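Local structure of NADH dehydrogenase (4R81) at residues L51-E54 against E55-R58; R106-Y110 against G111-F115; K16-S19 against R20-L23; C184-I187 against N188-R191. The protein binds flavin mononucleotide between the two subunits of a dimer and probably catalyses the reduction of quinones by NADH or NADPH. All coordinates share one frame; numbering follows the deposited sequence.

Interaction 1: residues L51-E54 against E55-R58. With FMN (flavin mononucleotide), chain F.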
loop_
_atom_site.group_PDB
_atom_site.type_symbol
_atom_site.label_atom_id
_atom_site.label_comp_id
_atom_site.label_asym_id
_atom_site.label_seq_id
_atom_site.Cartn_x
_atom_site.Cartn_y
_atom_site.Cartn_z
ATOM N N LEU A 51 10.375 -6.027 3.335
ATOM C CA LEU A 51 10.481 -7.347 3.946
ATOM C C LEU A 51 11.539 -8.122 3.173
ATOM O O LEU A 51 11.375 -8.368 1.975
ATOM C CB LEU A 51 9.155 -8.095 3.855
ATOM C CG LEU A 51 9.083 -9.397 4.652
ATOM C CD1 LEU A 51 9.016 -9.074 6.126
ATOM C CD2 LEU A 51 7.890 -10.244 4.220
ATOM N N SER A 52 12.615 -8.510 3.853
ATOM C CA SER A 52 13.713 -9.235 3.212
ATOM C C SER A 52 13.400 -10.717 3.004
ATOM O O SER A 52 12.433 -11.248 3.550
ATOM C CB SER A 52 14.978 -9.114 4.053
ATOM O OG SER A 52 14.822 -9.828 5.264
ATOM N N GLN A 53 14.238 -11.386 2.218
ATOM C CA GLN A 53 14.087 -12.819 2.005
ATOM C C GLN A 53 14.127 -13.581 3.330
ATOM O O GLN A 53 13.317 -14.487 3.561
ATOM C CB GLN A 53 15.166 -13.337 1.045
ATOM C CG GLN A 53 15.320 -14.857 1.007
ATOM C CD GLN A 53 14.087 -15.572 0.485
ATOM O OE1 GLN A 53 13.109 -14.942 0.077
ATOM N NE2 GLN A 53 14.131 -16.901 0.492
ATOM N N GLU A 54 15.046 -13.188 4.209
ATOM C CA GLU A 54 15.201 -13.856 5.495
ATOM C C GLU A 54 13.969 -13.676 6.383
ATOM O O GLU A 54 13.513 -14.624 7.024
ATOM C CB GLU A 54 16.467 -13.370 6.208
ATOM C CG GLU A 54 17.764 -13.782 5.516
ATOM C CD GLU A 54 18.143 -12.874 4.352
ATOM O OE1 GLU A 54 17.402 -11.909 4.058
ATOM O OE2 GLU A 54 19.198 -13.120 3.735
ATOM N N GLU A 55 13.426 -12.463 6.417
ATOM C CA GLU A 55 12.208 -12.204 7.176
ATOM C C GLU A 55 11.023 -12.952 6.574
ATOM O O GLU A 55 10.187 -13.494 7.297
ATOM C CB GLU A 55 11.901 -10.712 7.189
ATOM C CG GLU A 55 12.906 -9.842 7.901
ATOM C CD GLU A 55 12.587 -8.377 7.709
ATOM O OE1 GLU A 55 12.904 -7.841 6.631
ATOM O OE2 GLU A 55 11.994 -7.765 8.623
ATOM N N TYR A 56 10.954 -12.970 5.249
ATOM C CA TYR A 56 9.890 -13.679 4.547
ATOM C C TYR A 56 9.859 -15.151 4.946
ATOM O O TYR A 56 8.799 -15.690 5.287
ATOM C CB TYR A 56 10.059 -13.546 3.032
ATOM C CG TYR A 56 9.189 -14.500 2.259
ATOM C CD1 TYR A 56 7.844 -14.226 2.044
ATOM C CD2 TYR A 56 9.704 -15.693 1.763
ATOM C CE1 TYR A 56 7.042 -15.107 1.346
ATOM C CE2 TYR A 56 8.907 -16.583 1.068
ATOM C CZ TYR A 56 7.579 -16.283 0.861
ATOM O OH TYR A 56 6.781 -17.164 0.170
ATOM N N LEU A 57 11.018 -15.801 4.908
ATOM C CA LEU A 57 11.088 -17.208 5.278
ATOM C C LEU A 57 10.598 -17.430 6.694
ATOM O O LEU A 57 9.908 -18.415 6.967
ATOM C CB LEU A 57 12.507 -17.747 5.132
ATOM C CG LEU A 57 12.969 -17.977 3.698
ATOM C CD1 LEU A 57 14.366 -18.552 3.694
ATOM C CD2 LEU A 57 12.006 -18.908 2.983
ATOM N N ARG A 58 10.953 -16.508 7.584
ATOM C CA ARG A 58 10.560 -16.585 8.984
ATOM C C ARG A 58 9.044 -16.490 9.117
ATOM O O ARG A 58 8.428 -17.257 9.852
ATOM C CB ARG A 58 11.259 -15.476 9.787
ATOM C CG ARG A 58 11.086 -15.557 11.305
ATOM C CD ARG A 58 9.960 -14.661 11.801
ATOM N NE ARG A 58 9.794 -14.699 13.256
ATOM C CZ ARG A 58 8.649 -14.433 13.882
ATOM N NH1 ARG A 58 7.561 -14.114 13.182
ATOM N NH2 ARG A 58 8.587 -14.491 15.204
HETATM N N1 FMN F . -2.949 -13.307 2.432
HETATM C C2 FMN F . -4.190 -12.705 2.344
HETATM O O2 FMN F . -5.145 -13.301 1.853
HETATM N N3 FMN F . -4.370 -11.426 2.808
HETATM C C4 FMN F . -3.326 -10.723 3.372
HETATM O O4 FMN F . -3.513 -9.578 3.774
HETATM C C4A FMN F . -2.071 -11.309 3.474
HETATM N N5 FMN F . -1.012 -10.620 4.035
HETATM C C5A FMN F . 0.234 -11.215 4.103
HETATM C C6 FMN F . 1.306 -10.523 4.658
HETATM C C7 FMN F . 2.556 -11.124 4.737
HETATM C C7M FMN F . 3.709 -10.375 5.317
HETATM C C8 FMN F . 2.744 -12.417 4.265
HETATM C C8M FMN F . 4.093 -13.064 4.353
HETATM C C9 FMN F . 1.670 -13.105 3.717
HETATM C C9A FMN F . 0.413 -12.513 3.630
HETATM N N10 FMN F . -0.662 -13.202 3.092
HETATM C C10 FMN F . -1.895 -12.604 2.995
HETATM C "C1'" FMN F . -0.498 -14.578 2.521
HETATM C "C2'" FMN F . 0.158 -14.372 1.144
HETATM O "O2'" FMN F . -0.677 -13.702 0.210
HETATM C "C3'" FMN F . 0.611 -15.701 0.581
HETATM O "O3'" FMN F . 1.632 -16.199 1.423
HETATM C "C4'" FMN F . 1.171 -15.515 -0.815
HETATM O "O4'" FMN F . 0.137 -15.304 -1.750
HETATM C "C5'" FMN F . 1.979 -16.729 -1.231
HETATM O "O5'" FMN F . 2.736 -16.371 -2.361
HETATM P P FMN F . 4.326 -16.579 -2.313
HETATM O O1P FMN F . 4.640 -18.056 -2.146
HETATM O O2P FMN F . 4.881 -16.036 -3.610
HETATM O O3P FMN F . 4.887 -15.830 -1.132
#
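Glu55 reaches back along the chain, its CB, CG and OE1 meeting Leu51 and Ser52. CB lies against the methyl CD1 of Leu51, with Glu55 CB and Leu51 CD1 3.5 Å apart. CG stands anti to the carbonyl carbon (chi1 -65°), which turns it back toward the start of the helix and sets Glu55 CG 3.3 Å from Ser52 OG. At the tip, Glu55 OE1 is gripped twice. The backbone N-H of Ser52 reaches it almost straight (N to OE1 2.9 Å, 176° at the hydrogen), from the anti side and 32° out of the carboxylate plane. Ser52 OG donates to the anti lone pair of the same Glu55 OE1 over 3.1 Å. Ser52 OG is also an acceptor, taking the N-H of Glu55 at 3.2 Å from Glu55 N to Ser52 OG. This exchange is a capping box, with Ser52 as the N-cap of helix 53-61. Glu55 OE2 makes a salt bridge to Arg106, and that charge together with the helix N terminus would probably steady the carboxylate as an anion. Behind the cap the helix begins with Tyr56 N bonded to Ser52 O at 2.8 Å. Gln53 lays its amide beside Leu57, NE2 3.6 Å from Leu57 CG, while its OE1 accepts from Ser14 of the second subunit. The Tyr56 ring leads away from this turn, and its OH reaches the phosphate of an FMN held mostly by that subunit, donating to FMN O3P at 2.7 Å, the phosphate oxygen lying at the ring edge.

Interaction 2: residues R106-Y110 against G111-F115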
loop_
_atom_site.group_PDB
_atom_site.type_symbol
_atom_site.label_atom_id
_atom_site.label_comp_id
_atom_site.label_asym_id
_atom_site.label_seq_id
_atom_site.Cartn_x
_atom_site.Cartn_y
_atom_site.Cartn_z
ATOM N N ARG A 106 6.590 -5.602 7.794
ATOM C CA ARG A 106 7.707 -6.038 8.629
ATOM C C ARG A 106 7.401 -6.128 10.123
ATOM O O ARG A 106 8.020 -6.919 10.843
ATOM C CB ARG A 106 8.913 -5.114 8.408
ATOM C CG ARG A 106 9.438 -5.097 6.972
ATOM C CD ARG A 106 10.791 -4.401 6.887
ATOM N NE ARG A 106 11.764 -5.074 7.742
ATOM C CZ ARG A 106 12.460 -4.494 8.717
ATOM N NH1 ARG A 106 12.337 -3.197 8.954
ATOM N NH2 ARG A 106 13.299 -5.221 9.446
ATOM N N VAL A 107 6.457 -5.320 10.592
ATOM C CA VAL A 107 6.222 -5.207 12.026
ATOM C C VAL A 107 5.057 -6.080 12.476
ATOM O O VAL A 107 5.057 -6.588 13.590
ATOM C CB VAL A 107 6.071 -3.721 12.462
ATOM C CG1 VAL A 107 5.783 -3.598 13.971
ATOM C CG2 VAL A 107 7.337 -2.938 12.091
ATOM N N TRP A 108 4.087 -6.299 11.594
ATOM C CA TRP A 108 2.960 -7.161 11.936
ATOM C C TRP A 108 3.356 -8.628 11.727
ATOM O O TRP A 108 2.938 -9.270 10.758
ATOM C CB TRP A 108 1.740 -6.819 11.077
ATOM C CG TRP A 108 0.785 -5.707 11.553
ATOM C CD1 TRP A 108 -0.393 -5.376 10.957
ATOM C CD2 TRP A 108 0.912 -4.816 12.694
ATOM N NE1 TRP A 108 -1.004 -4.348 11.630
ATOM C CE2 TRP A 108 -0.231 -3.986 12.699
ATOM C CE3 TRP A 108 1.873 -4.636 13.699
ATOM C CZ2 TRP A 108 -0.446 -3.000 13.670
ATOM C CZ3 TRP A 108 1.658 -3.652 14.664
ATOM C CH2 TRP A 108 0.508 -2.847 14.639
ATOM N N THR A 109 4.156 -9.161 12.645
ATOM C CA THR A 109 4.792 -10.469 12.459
ATOM C C THR A 109 3.983 -11.633 13.004
ATOM O O THR A 109 3.154 -11.467 13.899
ATOM C CB THR A 109 6.198 -10.492 13.098
ATOM O OG1 THR A 109 6.110 -10.077 14.466
ATOM C CG2 THR A 109 7.105 -9.543 12.367
ATOM N N TYR A 110 4.225 -12.820 12.451
ATOM C CA TYR A 110 3.556 -14.014 12.933
ATOM C C TYR A 110 3.962 -14.260 14.382
ATOM O O TYR A 110 5.148 -14.190 14.730
ATOM C CB TYR A 110 3.890 -15.235 12.072
ATOM C CG TYR A 110 3.104 -16.445 12.504
ATOM C CD1 TYR A 110 3.577 -17.282 13.504
ATOM C CD2 TYR A 110 1.863 -16.727 11.945
ATOM C CE1 TYR A 110 2.852 -18.367 13.927
ATOM C CE2 TYR A 110 1.132 -17.814 12.357
ATOM C CZ TYR A 110 1.633 -18.633 13.348
ATOM O OH TYR A 110 0.912 -19.720 13.771
ATOM N N GLY A 111 2.968 -14.543 15.222
ATOM C CA GLY A 111 3.202 -14.756 16.639
ATOM C C GLY A 111 2.990 -13.497 17.456
ATOM O O GLY A 111 2.916 -13.557 18.684
ATOM N N TYR A 112 2.888 -12.359 16.771
ATOM C CA TYR A 112 2.679 -11.071 17.423
ATOM C C TYR A 112 1.352 -10.440 16.999
ATOM O O TYR A 112 0.450 -10.252 17.825
ATOM C CB TYR A 112 3.832 -10.123 17.090
ATOM C CG TYR A 112 3.685 -8.734 17.678
ATOM C CD1 TYR A 112 3.786 -8.525 19.046
ATOM C CD2 TYR A 112 3.453 -7.632 16.863
ATOM C CE1 TYR A 112 3.662 -7.253 19.587
ATOM C CE2 TYR A 112 3.325 -6.364 17.389
ATOM C CZ TYR A 112 3.429 -6.179 18.753
ATOM O OH TYR A 112 3.301 -4.917 19.287
ATOM N N ALA A 113 1.238 -10.109 15.714
ATOM C CA ALA A 113 0.036 -9.462 15.182
ATOM C C ALA A 113 -1.061 -10.462 14.826
ATOM O O ALA A 113 -2.241 -10.114 14.782
ATOM C CB ALA A 113 0.378 -8.602 13.969
ATOM N N TYR A 114 -0.663 -11.701 14.558
ATOM C CA TYR A 114 -1.611 -12.748 14.213
ATOM C C TYR A 114 -0.959 -14.105 14.410
ATOM O O TYR A 114 0.259 -14.235 14.291
ATOM C CB TYR A 114 -2.080 -12.594 12.758
ATOM C CG TYR A 114 -1.030 -12.890 11.698
ATOM C CD1 TYR A 114 -0.051 -11.955 11.380
ATOM C CD2 TYR A 114 -1.039 -14.092 10.999
ATOM C CE1 TYR A 114 0.904 -12.217 10.406
ATOM C CE2 TYR A 114 -0.090 -14.364 10.026
ATOM C CZ TYR A 114 0.877 -13.422 9.733
ATOM O OH TYR A 114 1.819 -13.689 8.764
ATOM N N PHE A 115 -1.775 -15.104 14.738
ATOM C CA PHE A 115 -1.342 -16.498 14.746
ATOM C C PHE A 115 -2.545 -17.424 14.804
ATOM O O PHE A 115 -3.594 -17.039 15.315
ATOM C CB PHE A 115 -0.381 -16.794 15.902
ATOM C CG PHE A 115 -0.885 -16.366 17.249
ATOM C CD1 PHE A 115 -1.866 -17.094 17.908
ATOM C CD2 PHE A 115 -0.350 -15.250 17.871
ATOM C CE1 PHE A 115 -2.322 -16.700 19.153
ATOM C CE2 PHE A 115 -0.794 -14.853 19.116
ATOM C CZ PHE A 115 -1.784 -15.576 19.759
#
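The carbonyl oxygen Thr109 O is held by two backbone N-H groups from across the turn. Tyr112 N donates to Thr109 O at 3.0 Å from 40° above the carbonyl plane, whereas Ala113 N, also 3.0 Å from Thr109 O, comes nearly along the C=O axis. Just before, Trp108 is the centre of an inverse gamma turn where the chain leaves helix 98-107. Tyr110 and Gly111 occupy the corners of a type II beta turn, and Gly111 has a positive phi (95°) at which a CB would run into Tyr110 O. Gly111 N closes the next step by donating to Tyr114 O at 2.9 Å. The chain thus doubles back within the long connection from helix 98-107 to strand 129-135 of the flavodoxin-like fold, and aromatic rings gather round the bend. Tyr110 sets its edge toward the face of Tyr114 in an offset T-shaped pair, ring centroids 5.5 Å apart and planes at 89°, CD2 of Tyr110 being 3.6 Å from CE2 of Tyr114. One face of the Tyr110 ring takes Tyr114 O and the CB of Phe115, the latter a CH-pi contact 4.1 Å from the centroid. With an alanine at Tyr110, the Tyr114 face would probably lose its edge partner and Phe115 CB the ring beneath it, letting both side chains move more freely. Ala113 CB sits 3.7 Å from Trp108 CB, beside the indole, whose NE1 donates to Arg160 O. The Tyr114 side chain comes within about 5 Å of a bound FMN.

Interaction 3: residues K16-S19 against R20-L23. With FMN (flavin mononucleotide), chain E.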
loop_
_atom_site.group_PDB
_atom_site.type_symbol
_atom_site.label_atom_id
_atom_site.label_comp_id
_atom_site.label_asym_id
_atom_site.label_seq_id
_atom_site.Cartn_x
_atom_site.Cartn_y
_atom_site.Cartn_z
ATOM N N LYS A 16 8.915 19.768 5.894
ATOM C CA LYS A 16 7.707 20.572 5.987
ATOM C C LYS A 16 6.656 20.059 5.006
ATOM O O LYS A 16 6.917 19.913 3.812
ATOM C CB LYS A 16 8.024 22.049 5.731
ATOM C CG LYS A 16 8.935 22.666 6.782
ATOM C CD LYS A 16 9.091 24.164 6.575
ATOM C CE LYS A 16 10.163 24.484 5.544
ATOM N NZ LYS A 16 11.538 24.250 6.077
ATOM N N SER A 17 5.477 19.758 5.530
ATOM C CA SER A 17 4.358 19.296 4.722
ATOM C C SER A 17 3.117 19.486 5.562
ATOM O O SER A 17 3.208 19.768 6.754
ATOM C CB SER A 17 4.508 17.818 4.377
ATOM O OG SER A 17 4.413 17.015 5.544
ATOM N N PHE A 18 1.954 19.329 4.954
ATOM C CA PHE A 18 0.727 19.429 5.725
ATOM C C PHE A 18 0.666 18.321 6.772
ATOM O O PHE A 18 0.203 18.546 7.888
ATOM C CB PHE A 18 -0.496 19.403 4.814
ATOM C CG PHE A 18 -1.798 19.514 5.554
ATOM C CD1 PHE A 18 -2.118 20.665 6.265
ATOM C CD2 PHE A 18 -2.704 18.468 5.534
ATOM C CE1 PHE A 18 -3.333 20.764 6.947
ATOM C CE2 PHE A 18 -3.904 18.554 6.213
ATOM C CZ PHE A 18 -4.224 19.706 6.917
ATOM N N SER A 19 1.162 17.133 6.425
ATOM C CA SER A 19 1.129 16.006 7.353
ATOM C C SER A 19 1.878 16.335 8.651
ATOM O O SER A 19 1.467 15.934 9.742
ATOM C CB SER A 19 1.708 14.749 6.697
ATOM O OG SER A 19 0.806 14.235 5.725
ATOM N N ARG A 20 2.969 17.082 8.527
ATOM C CA ARG A 20 3.725 17.523 9.694
ATOM C C ARG A 20 2.894 18.447 10.590
ATOM O O ARG A 20 2.952 18.349 11.814
ATOM C CB ARG A 20 5.025 18.213 9.263
ATOM C CG ARG A 20 5.907 18.640 10.417
ATOM C CD ARG A 20 6.772 17.495 10.886
ATOM N NE ARG A 20 7.578 16.943 9.798
ATOM C CZ ARG A 20 8.375 15.887 9.926
ATOM N NH1 ARG A 20 8.470 15.279 11.100
ATOM N NH2 ARG A 20 9.072 15.436 8.886
ATOM N N GLU A 21 2.108 19.330 9.979
ATOM C CA GLU A 21 1.222 20.198 10.742
ATOM C C GLU A 21 0.105 19.388 11.388
ATOM O O GLU A 21 -0.354 19.718 12.486
ATOM C CB GLU A 21 0.641 21.291 9.847
ATOM C CG GLU A 21 1.698 22.135 9.146
ATOM C CD GLU A 21 1.088 23.241 8.318
ATOM O OE1 GLU A 21 0.491 24.158 8.911
ATOM O OE2 GLU A 21 1.199 23.191 7.075
ATOM N N VAL A 22 -0.332 18.334 10.699
ATOM C CA VAL A 22 -1.334 17.428 11.243
ATOM C C VAL A 22 -0.792 16.743 12.494
ATOM O O VAL A 22 -1.500 16.637 13.500
ATOM C CB VAL A 22 -1.775 16.394 10.192
ATOM C CG1 VAL A 22 -2.595 15.266 10.840
ATOM C CG2 VAL A 22 -2.581 17.088 9.108
ATOM N N LEU A 23 0.465 16.307 12.436
ATOM C CA LEU A 23 1.119 15.730 13.608
ATOM C C LEU A 23 1.146 16.737 14.755
ATOM O O LEU A 23 0.831 16.403 15.897
ATOM C CB LEU A 23 2.545 15.283 13.269
ATOM C CG LEU A 23 3.421 14.767 14.414
ATOM C CD1 LEU A 23 2.817 13.514 15.031
ATOM C CD2 LEU A 23 4.840 14.497 13.922
HETATM N N1 FMN E . -4.596 12.433 -3.235
HETATM C C2 FMN E . -5.731 11.649 -3.307
HETATM O O2 FMN E . -6.811 12.109 -2.958
HETATM N N3 FMN E . -5.659 10.347 -3.763
HETATM C C4 FMN E . -4.448 9.817 -4.152
HETATM O O4 FMN E . -4.406 8.655 -4.545
HETATM C C4A FMN E . -3.295 10.596 -4.089
HETATM N N5 FMN E . -2.072 10.095 -4.489
HETATM C C5A FMN E . -0.939 10.877 -4.401
HETATM C C6 FMN E . 0.296 10.357 -4.790
HETATM C C7 FMN E . 1.445 11.139 -4.716
HETATM C C7M FMN E . 2.776 10.573 -5.115
HETATM C C8 FMN E . 1.363 12.451 -4.249
HETATM C C8M FMN E . 2.595 13.311 -4.169
HETATM C C9 FMN E . 0.125 12.967 -3.873
HETATM C C9A FMN E . -1.028 12.187 -3.942
HETATM N N10 FMN E . -2.260 12.695 -3.563
HETATM C C10 FMN E . -3.383 11.906 -3.628
HETATM C "C1'" FMN E . -2.385 14.086 -3.031
HETATM C "C2'" FMN E . -1.861 14.009 -1.589
HETATM O "O2'" FMN E . -2.698 13.236 -0.753
HETATM C "C3'" FMN E . -1.599 15.399 -1.032
HETATM O "O3'" FMN E . -0.454 15.893 -1.709
HETATM C "C4'" FMN E . -1.323 15.343 0.465
HETATM O "O4'" FMN E . -2.472 14.973 1.196
HETATM C "C5'" FMN E . -0.819 16.676 0.995
HETATM O "O5'" FMN E . -0.322 16.428 2.289
HETATM P P FMN E . 1.254 16.580 2.548
HETATM O O1P FMN E . 1.602 18.047 2.373
HETATM O O2P FMN E . 1.581 16.140 3.953
HETATM O O3P FMN E . 1.994 15.764 1.516
#
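The FMN phosphate sits at the N terminus of helix 18-32, where Ser17 caps the first turn and Arg20 supplies the capped N-H; a phosphate site just after the first strand is characteristic of the flavodoxin-like fold. Oxygen O2P takes two strong bonds and a weak one from this turn: Ser19 N donates to it at 2.7 Å and Ser19 OG to the same FMN O2P, also at 2.7 Å. With OG anti to the carbonyl carbon (chi1 -72°), the Ser19 hydroxyl lies beside its own backbone N, and the two donors converge on one oxygen. Ser17 OG adds the weak bond to O2P, and as N-cap it also accepts weakly from Arg20 N, 3.3 Å from Ser17 OG. The neighbouring oxygen O1P takes the N-H of Phe18, with N and O1P 2.9 Å apart. These backbone donors point out of the helix start, whose dipole would probably favour the phosphate charge. Phe18 turns its ring away from the phosphate and onto the next helical turn, where Val22 CG2 stands over one face in a CH-pi contact, 3.9 Å from the ring centroid and off toward the rim. At the edge of that ring lies Glu21 OE2, 4.2 Å from Phe18 CD1, while Glu21 OE1 pairs with Arg185, modelled unusually close. Tyr56 of the second subunit packs on Ser17. Within the beta-alpha-beta unit of strand 5-10, helix 18-32 and strand 36-41, Val22 and Leu23 rest on strand 84-90, Leu23 also on strand 5-10, and Phe18 and Glu21 face helix 185-197.

Interaction 4: residues C184-I187 against N188-R191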
loop_
_atom_site.group_PDB
_atom_site.type_symbol
_atom_site.label_atom_id
_atom_site.label_comp_id
_atom_site.label_asym_id
_atom_site.label_seq_id
_atom_site.Cartn_x
_atom_site.Cartn_y
_atom_site.Cartn_z
ATOM N N CYS A 184 -8.852 24.139 2.797
ATOM C CA CYS A 184 -9.297 23.153 3.789
ATOM C C CYS A 184 -8.302 22.973 4.922
ATOM O O CYS A 184 -8.498 22.139 5.806
ATOM C CB CYS A 184 -9.546 21.800 3.129
ATOM S SG CYS A 184 -10.805 21.852 1.870
ATOM N N ARG A 185 -7.237 23.760 4.900
ATOM C CA ARG A 185 -6.152 23.572 5.851
ATOM C C ARG A 185 -6.575 23.776 7.309
ATOM O O ARG A 185 -6.327 22.920 8.160
ATOM C CB ARG A 185 -4.975 24.483 5.503
ATOM C CG ARG A 185 -3.723 24.150 6.269
ATOM C CD ARG A 185 -2.720 25.267 6.178
ATOM N NE ARG A 185 -1.905 25.313 7.383
ATOM C CZ ARG A 185 -1.110 26.324 7.700
ATOM N NH1 ARG A 185 -1.022 27.371 6.890
ATOM N NH2 ARG A 185 -0.406 26.285 8.823
ATOM N N GLU A 186 -7.220 24.899 7.597
ATOM C CA GLU A 186 -7.555 25.221 8.978
ATOM C C GLU A 186 -8.575 24.255 9.576
ATOM O O GLU A 186 -8.464 23.858 10.734
ATOM C CB GLU A 186 -8.047 26.665 9.098
ATOM C CG GLU A 186 -7.434 27.397 10.266
ATOM C CD GLU A 186 -5.927 27.242 10.301
ATOM O OE1 GLU A 186 -5.391 26.895 11.377
ATOM O OE2 GLU A 186 -5.278 27.457 9.249
ATOM N N ILE A 187 -9.567 23.874 8.782
ATOM C CA ILE A 187 -10.603 22.984 9.272
ATOM C C ILE A 187 -10.028 21.588 9.518
ATOM O O ILE A 187 -10.382 20.920 10.490
ATOM C CB ILE A 187 -11.829 22.974 8.323
ATOM C CG1 ILE A 187 -12.921 22.038 8.822
ATOM C CG2 ILE A 187 -11.438 22.587 6.901
ATOM C CD1 ILE A 187 -14.116 22.026 7.891
ATOM N N ASN A 188 -9.116 21.157 8.655
ATOM C CA ASN A 188 -8.506 19.849 8.833
ATOM C C ASN A 188 -7.597 19.773 10.059
ATOM O O ASN A 188 -7.553 18.741 10.735
ATOM C CB ASN A 188 -7.780 19.399 7.559
ATOM C CG ASN A 188 -8.741 18.927 6.496
ATOM O OD1 ASN A 188 -9.875 18.555 6.805
ATOM N ND2 ASN A 188 -8.304 18.934 5.241
ATOM N N LEU A 189 -6.887 20.864 10.348
ATOM C CA LEU A 189 -6.056 20.935 11.544
ATOM C C LEU A 189 -6.924 20.962 12.799
ATOM O O LEU A 189 -6.543 20.429 13.840
ATOM C CB LEU A 189 -5.126 22.155 11.496
ATOM C CG LEU A 189 -4.022 22.123 10.431
ATOM C CD1 LEU A 189 -3.118 23.345 10.524
ATOM C CD2 LEU A 189 -3.198 20.848 10.538
ATOM N N MET A 190 -8.098 21.579 12.696
ATOM C CA MET A 190 -9.050 21.574 13.800
ATOM C C MET A 190 -9.490 20.138 14.089
ATOM O O MET A 190 -9.597 19.733 15.251
ATOM C CB MET A 190 -10.268 22.456 13.482
ATOM C CG MET A 190 -11.125 22.801 14.696
ATOM S SD MET A 190 -12.723 23.545 14.288
ATOM C CE MET A 190 -12.222 24.774 13.084
ATOM N N ARG A 191 -9.747 19.376 13.027
ATOM C CA ARG A 191 -10.152 17.980 13.166
ATOM C C ARG A 191 -9.038 17.138 13.789
ATOM O O ARG A 191 -9.290 16.305 14.667
ATOM C CB ARG A 191 -10.586 17.410 11.809
ATOM C CG ARG A 191 -11.858 18.076 11.265
ATOM C CD ARG A 191 -12.200 17.624 9.864
ATOM N NE ARG A 191 -12.447 16.189 9.814
ATOM C CZ ARG A 191 -12.330 15.453 8.718
ATOM N NH1 ARG A 191 -11.956 16.017 7.579
ATOM N NH2 ARG A 191 -12.569 14.150 8.767
#
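Asn188 lays its side chain alongside the carbonyl of Cys184, one helical turn earlier. Its CG stands anti to its own carbonyl carbon (chi1 -76°), which brings Asn188 CG to 3.3 Å from Cys184 O while the amide leads on past it. Asn188 ND2 is equally near that oxygen but badly angled for a bond; it donates instead to Gly175 O in the loop after strand 169-174. The other end of the amide looks along the helix, and OD1 takes a weak bond from Arg191 NH1, 3.4 Å away. A leucine here has no amide, which would probably leave Gly175 O without this donor and Arg191 NH1 without its weak hold. Leu189 projects from another side of the helix, slanting across the extended chain of Arg185, with Leu189 CD1 3.9 Å from Arg185 NE and meeting the guanidinium obliquely. The guanidinium pairs with Glu21, modelled too close for its geometry to be trusted. Arg191 bends at chi3 after passing Ile187 O, 3.3 Å from Arg191 CG, and its charge pairs with Glu172. Underneath run regular backbone bonds, such as Asn188 N to Cys184 O at 3.1 Å and Met190 N to Glu186 O at 3.0 Å. This is the opening of the last helix of a flavodoxin-like fold, turning Asn188 and Leu189 inward against helix 18-32 and Asn188 and Arg191 against strand 169-174.

Interactions 3 and 4 touch: Phe18 packs on Arg185, Asn188 and Leu189, and Glu21 pairs with Arg185, modelled very close. Interactions 1 and 2 touch elsewhere, through the Glu55–Arg106 salt bridge and a probable hydrogen bond from Arg58 to Tyr110 O. Interactions 1 and 4 lie about 41 Å apart between centres. Interactions 1 and 3 both open a helix with a serine N-cap and reach phosphates of different FMN molecules, consistent with each site being built from both subunits. All four are only partly buried. Interaction 2, where a helix gives way to a loop, has the most buried residues and relies on aromatic rings; interaction 4 sets exposed Glu186, Ile187 and Met190 against buried Asn188 and Leu189.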